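Local structure of mandelate racemase/muconate lactonizing enzyme-like protein (2QQ6) at residues 166-180 against 210-222. The protein binds magnesium and is probably a lyase of the enolase superfamily, related to mandelate racemase and muconate lactonizing enzyme. Residues are numbered along the deposited sequence; the frame is centred on the assembly and turned at random.
With MG (magnesium ion), chain D.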
# COMPACT_ATOMS: atom_id res chain seq x y z
N ASP B 166 27.82 -19.63 -3.61
CA ASP B 166 28.82 -18.91 -4.37
C ASP B 166 28.26 -17.52 -4.73
O ASP B 166 28.67 -16.89 -5.70
CB ASP B 166 29.17 -19.70 -5.62
CG ASP B 166 27.99 -19.82 -6.56
OD1 ASP B 166 26.84 -19.99 -6.07
OD2 ASP B 166 28.21 -19.76 -7.80
N ALA B 167 27.31 -17.08 -3.91
CA ALA B 167 26.66 -15.79 -4.04
C ALA B 167 26.35 -15.28 -2.63
O ALA B 167 25.54 -15.87 -1.90
CB ALA B 167 25.40 -15.93 -4.86
N ILE B 168 26.99 -14.19 -2.25
CA ILE B 168 26.83 -13.61 -0.92
C ILE B 168 26.20 -12.22 -0.93
O ILE B 168 26.46 -11.44 -1.84
CB ILE B 168 28.22 -13.54 -0.24
CG1 ILE B 168 28.47 -14.83 0.54
CG2 ILE B 168 28.32 -12.33 0.66
CD1 ILE B 168 28.29 -16.08 -0.28
N LYS B 169 25.39 -11.90 0.08
CA LYS B 169 24.78 -10.57 0.19
C LYS B 169 25.19 -9.91 1.51
O LYS B 169 25.17 -10.55 2.56
CB LYS B 169 23.26 -10.64 0.11
CG LYS B 169 22.57 -9.26 0.18
CD LYS B 169 21.04 -9.44 0.20
CE LYS B 169 20.29 -8.15 -0.12
NZ LYS B 169 18.84 -8.39 -0.42
N LEU B 170 25.53 -8.62 1.45
CA LEU B 170 25.98 -7.87 2.62
C LEU B 170 25.44 -6.45 2.79
O LEU B 170 25.18 -5.75 1.81
CB LEU B 170 27.50 -7.81 2.61
CG LEU B 170 28.14 -8.70 3.66
CD1 LEU B 170 29.54 -9.06 3.23
CD2 LEU B 170 28.10 -7.97 5.01
N ASP B 171 25.30 -6.04 4.05
CA ASP B 171 24.81 -4.70 4.38
C ASP B 171 25.95 -3.75 4.65
O ASP B 171 27.05 -4.18 4.99
CB ASP B 171 23.94 -4.71 5.63
CG ASP B 171 22.68 -5.52 5.46
OD1 ASP B 171 22.20 -5.64 4.31
OD2 ASP B 171 22.15 -6.01 6.48
N VAL B 172 25.69 -2.45 4.52
CA VAL B 172 26.71 -1.44 4.76
C VAL B 172 26.15 -0.13 5.30
O VAL B 172 26.80 0.91 5.22
CB VAL B 172 27.53 -1.14 3.48
CG1 VAL B 172 28.24 -2.39 3.01
CG2 VAL B 172 26.63 -0.60 2.38
N ASP B 173 24.94 -0.20 5.85
CA ASP B 173 24.29 0.97 6.43
C ASP B 173 24.16 0.88 7.96
O ASP B 173 23.78 -0.15 8.52
CB ASP B 173 22.90 1.19 5.80
CG ASP B 173 21.91 0.07 6.10
OD1 ASP B 173 22.18 -1.08 5.71
OD2 ASP B 173 20.84 0.33 6.71
N ASP B 174 24.50 1.98 8.63
CA ASP B 174 24.44 2.05 10.09
C ASP B 174 23.97 3.46 10.46
O ASP B 174 24.70 4.23 11.09
CB ASP B 174 25.82 1.75 10.67
CG ASP B 174 25.78 1.40 12.15
OD1 ASP B 174 24.68 1.07 12.65
OD2 ASP B 174 26.85 1.43 12.80
N ILE B 175 22.74 3.79 10.06
CA ILE B 175 22.12 5.10 10.31
C ILE B 175 22.00 5.42 11.80
O ILE B 175 21.90 6.59 12.20
CB ILE B 175 20.72 5.18 9.63
CG1 ILE B 175 20.89 5.43 8.13
CG2 ILE B 175 19.90 6.32 10.19
CD1 ILE B 175 21.73 4.42 7.42
N THR B 176 22.00 4.38 12.62
CA THR B 176 21.88 4.52 14.06
C THR B 176 23.25 4.34 14.70
O THR B 176 23.38 4.29 15.92
CB THR B 176 20.96 3.45 14.63
OG1 THR B 176 21.53 2.16 14.36
CG2 THR B 176 19.60 3.52 13.97
N GLY B 177 24.27 4.24 13.85
CA GLY B 177 25.63 4.07 14.35
C GLY B 177 26.24 5.39 14.76
O GLY B 177 25.75 6.45 14.38
N PRO B 178 27.34 5.36 15.54
CA PRO B 178 28.03 6.57 16.01
C PRO B 178 28.63 7.40 14.88
O PRO B 178 28.86 8.59 15.06
CB PRO B 178 29.09 6.01 16.95
CG PRO B 178 29.42 4.69 16.32
CD PRO B 178 28.05 4.15 15.99
N LEU B 179 28.88 6.79 13.73
CA LEU B 179 29.48 7.51 12.62
C LEU B 179 28.49 8.23 11.69
O LEU B 179 28.90 8.82 10.70
CB LEU B 179 30.36 6.57 11.79
CG LEU B 179 31.57 5.95 12.49
CD1 LEU B 179 32.29 5.00 11.56
CD2 LEU B 179 32.50 7.05 12.96
N HIS B 180 27.20 8.18 12.01
CA HIS B 180 26.19 8.83 11.19
C HIS B 180 25.68 10.08 11.90
O HIS B 180 24.93 10.00 12.87
CB HIS B 180 25.03 7.86 10.94
CG HIS B 180 24.18 8.21 9.77
ND1 HIS B 180 23.62 9.46 9.59
CD2 HIS B 180 23.76 7.47 8.72
CE1 HIS B 180 22.90 9.47 8.48
NE2 HIS B 180 22.97 8.27 7.93
N GLU B 210 35.89 -15.04 -7.57
CA GLU B 210 34.93 -15.84 -8.31
C GLU B 210 33.60 -15.98 -7.58
O GLU B 210 32.57 -16.27 -8.20
CB GLU B 210 35.53 -17.21 -8.61
CG GLU B 210 36.48 -17.20 -9.80
CD GLU B 210 37.37 -18.41 -9.83
OE1 GLU B 210 36.85 -19.55 -9.87
OE2 GLU B 210 38.60 -18.23 -9.80
N VAL B 211 33.61 -15.75 -6.27
CA VAL B 211 32.37 -15.81 -5.51
C VAL B 211 31.67 -14.50 -5.81
O VAL B 211 32.32 -13.45 -5.91
CB VAL B 211 32.64 -15.89 -4.00
CG1 VAL B 211 31.33 -15.91 -3.25
CG2 VAL B 211 33.46 -17.13 -3.69
N GLU B 212 30.35 -14.54 -5.97
CA GLU B 212 29.64 -13.31 -6.26
C GLU B 212 29.07 -12.60 -5.03
O GLU B 212 28.32 -13.17 -4.24
CB GLU B 212 28.54 -13.58 -7.29
CG GLU B 212 29.10 -14.02 -8.62
CD GLU B 212 28.09 -13.90 -9.73
OE1 GLU B 212 27.11 -14.67 -9.74
OE2 GLU B 212 28.27 -13.02 -10.59
N VAL B 213 29.44 -11.34 -4.88
CA VAL B 213 28.97 -10.58 -3.74
C VAL B 213 28.20 -9.31 -4.08
O VAL B 213 28.68 -8.44 -4.81
CB VAL B 213 30.15 -10.27 -2.79
CG1 VAL B 213 31.36 -9.88 -3.58
CG2 VAL B 213 29.76 -9.17 -1.82
N ALA B 214 26.99 -9.22 -3.54
CA ALA B 214 26.12 -8.07 -3.73
C ALA B 214 25.99 -7.36 -2.38
O ALA B 214 26.14 -7.99 -1.33
CB ALA B 214 24.75 -8.52 -4.24
N ILE B 215 25.72 -6.06 -2.43
CA ILE B 215 25.62 -5.20 -1.25
C ILE B 215 24.34 -4.36 -1.15
O ILE B 215 23.96 -3.68 -2.10
CB ILE B 215 26.84 -4.26 -1.22
CG1 ILE B 215 28.10 -5.09 -0.99
CG2 ILE B 215 26.66 -3.16 -0.19
CD1 ILE B 215 29.39 -4.31 -1.05
N ASP B 216 23.69 -4.41 0.01
CA ASP B 216 22.44 -3.69 0.25
C ASP B 216 22.69 -2.42 1.04
O ASP B 216 23.47 -2.42 1.99
CB ASP B 216 21.46 -4.58 1.03
CG ASP B 216 20.02 -4.11 0.94
OD1 ASP B 216 19.76 -2.90 0.72
OD2 ASP B 216 19.12 -4.96 1.11
N MSE B 217 22.03 -1.34 0.63
CA MSE B 217 22.14 -0.05 1.32
C MSE B 217 20.83 0.30 2.02
O MSE B 217 20.70 1.37 2.60
CB MSE B 217 22.51 1.05 0.34
CG MSE B 217 23.88 0.90 -0.28
SE MSE B 217 24.54 2.58 -1.17
CE MSE B 217 24.29 2.07 -3.01
N HIS B 218 19.86 -0.60 1.93
CA HIS B 218 18.55 -0.41 2.54
C HIS B 218 17.94 0.96 2.29
O HIS B 218 17.22 1.49 3.12
CB HIS B 218 18.64 -0.70 4.04
CG HIS B 218 18.80 -2.16 4.34
ND1 HIS B 218 19.83 -2.66 5.11
CD2 HIS B 218 18.10 -3.24 3.91
CE1 HIS B 218 19.76 -3.98 5.13
NE2 HIS B 218 18.73 -4.35 4.40
N GLY B 219 18.25 1.50 1.11
CA GLY B 219 17.78 2.81 0.66
C GLY B 219 17.63 3.87 1.72
O GLY B 219 16.51 4.20 2.12
N ARG B 220 18.75 4.43 2.17
CA ARG B 220 18.71 5.44 3.22
C ARG B 220 19.44 6.73 2.87
O ARG B 220 19.53 7.61 3.72
CB ARG B 220 19.38 4.91 4.50
CG ARG B 220 19.22 3.44 4.81
CD ARG B 220 18.01 3.16 5.66
NE ARG B 220 18.07 1.81 6.20
CZ ARG B 220 17.11 1.26 6.93
NH1 ARG B 220 16.01 1.93 7.21
NH2 ARG B 220 17.27 0.02 7.38
N PHE B 221 19.96 6.87 1.65
CA PHE B 221 20.74 8.07 1.35
C PHE B 221 20.35 9.01 0.23
O PHE B 221 19.62 8.65 -0.69
CB PHE B 221 22.19 7.65 1.16
CG PHE B 221 22.61 6.58 2.11
CD1 PHE B 221 22.30 5.25 1.86
CD2 PHE B 221 23.25 6.91 3.31
CE1 PHE B 221 22.62 4.27 2.79
CE2 PHE B 221 23.58 5.94 4.24
CZ PHE B 221 23.26 4.61 3.98
N ASP B 222 20.86 10.23 0.36
CA ASP B 222 20.63 11.30 -0.59
C ASP B 222 21.46 11.10 -1.85
O ASP B 222 22.38 10.29 -1.89
CB ASP B 222 20.97 12.66 0.02
CG ASP B 222 22.40 12.72 0.52
OD1 ASP B 222 23.25 11.99 -0.03
OD2 ASP B 222 22.67 13.51 1.45
MG MG D . 17.07 -5.81 0.81
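Asp173 reaches across to the loop that follows strand 212-216 and holds two side chains of it, one with each carboxylate oxygen. Its OD1 accepts from ND1 of His218 at 2.9 Å, on the syn side, with the imidazole and carboxylate planes turned 64° apart. OD2 takes NE of Arg220 in a salt bridge of 3.2 Å; this donor stands above the carboxylate plane, although the two flat groups are only 31° from parallel. NH2 of Arg220 bonds to the carbonyl of Ala136. CG of Asp173, set between its own backbone N and carbonyl carbon, turns the carboxylate to the side of His218 and Arg220. Its CB meets the edge of the Phe221 ring at CZ. An alanine at this position would probably leave the imidazole of His218 freer to turn and cost the Arg220 guanidinium its anionic mate. Further along, CD1 of Ile175 fills the corner between Arg220 CG and Phe221 CZ.

Where the strands end, Asp216 extends CG anti to its backbone N (chi1 -162°) and binds the magnesium ion through OD2 at 2.2 Å. Its OD1 accepts the backbone N of His218 at 2.6 Å, an Asx turn that fixes the carboxylate over one face of the imidazole. The extended chain of Lys169 runs along the same side of the sheet, CE lying 3.6 Å from Asp216 OD2, and its NZ pairs with Glu242. Five backbone hydrogen bonds, from Glu212 N to Asp166 O at one end to Asp216 N to Leu170 O at the other, join the two parallel strands. Strand 167-171, helix 190-207 and strand 212-216 form a beta-alpha-beta unit of the enolase-superfamily barrel, whose C-terminal strand ends carry the metal site that Glu242 and Glu268 complete.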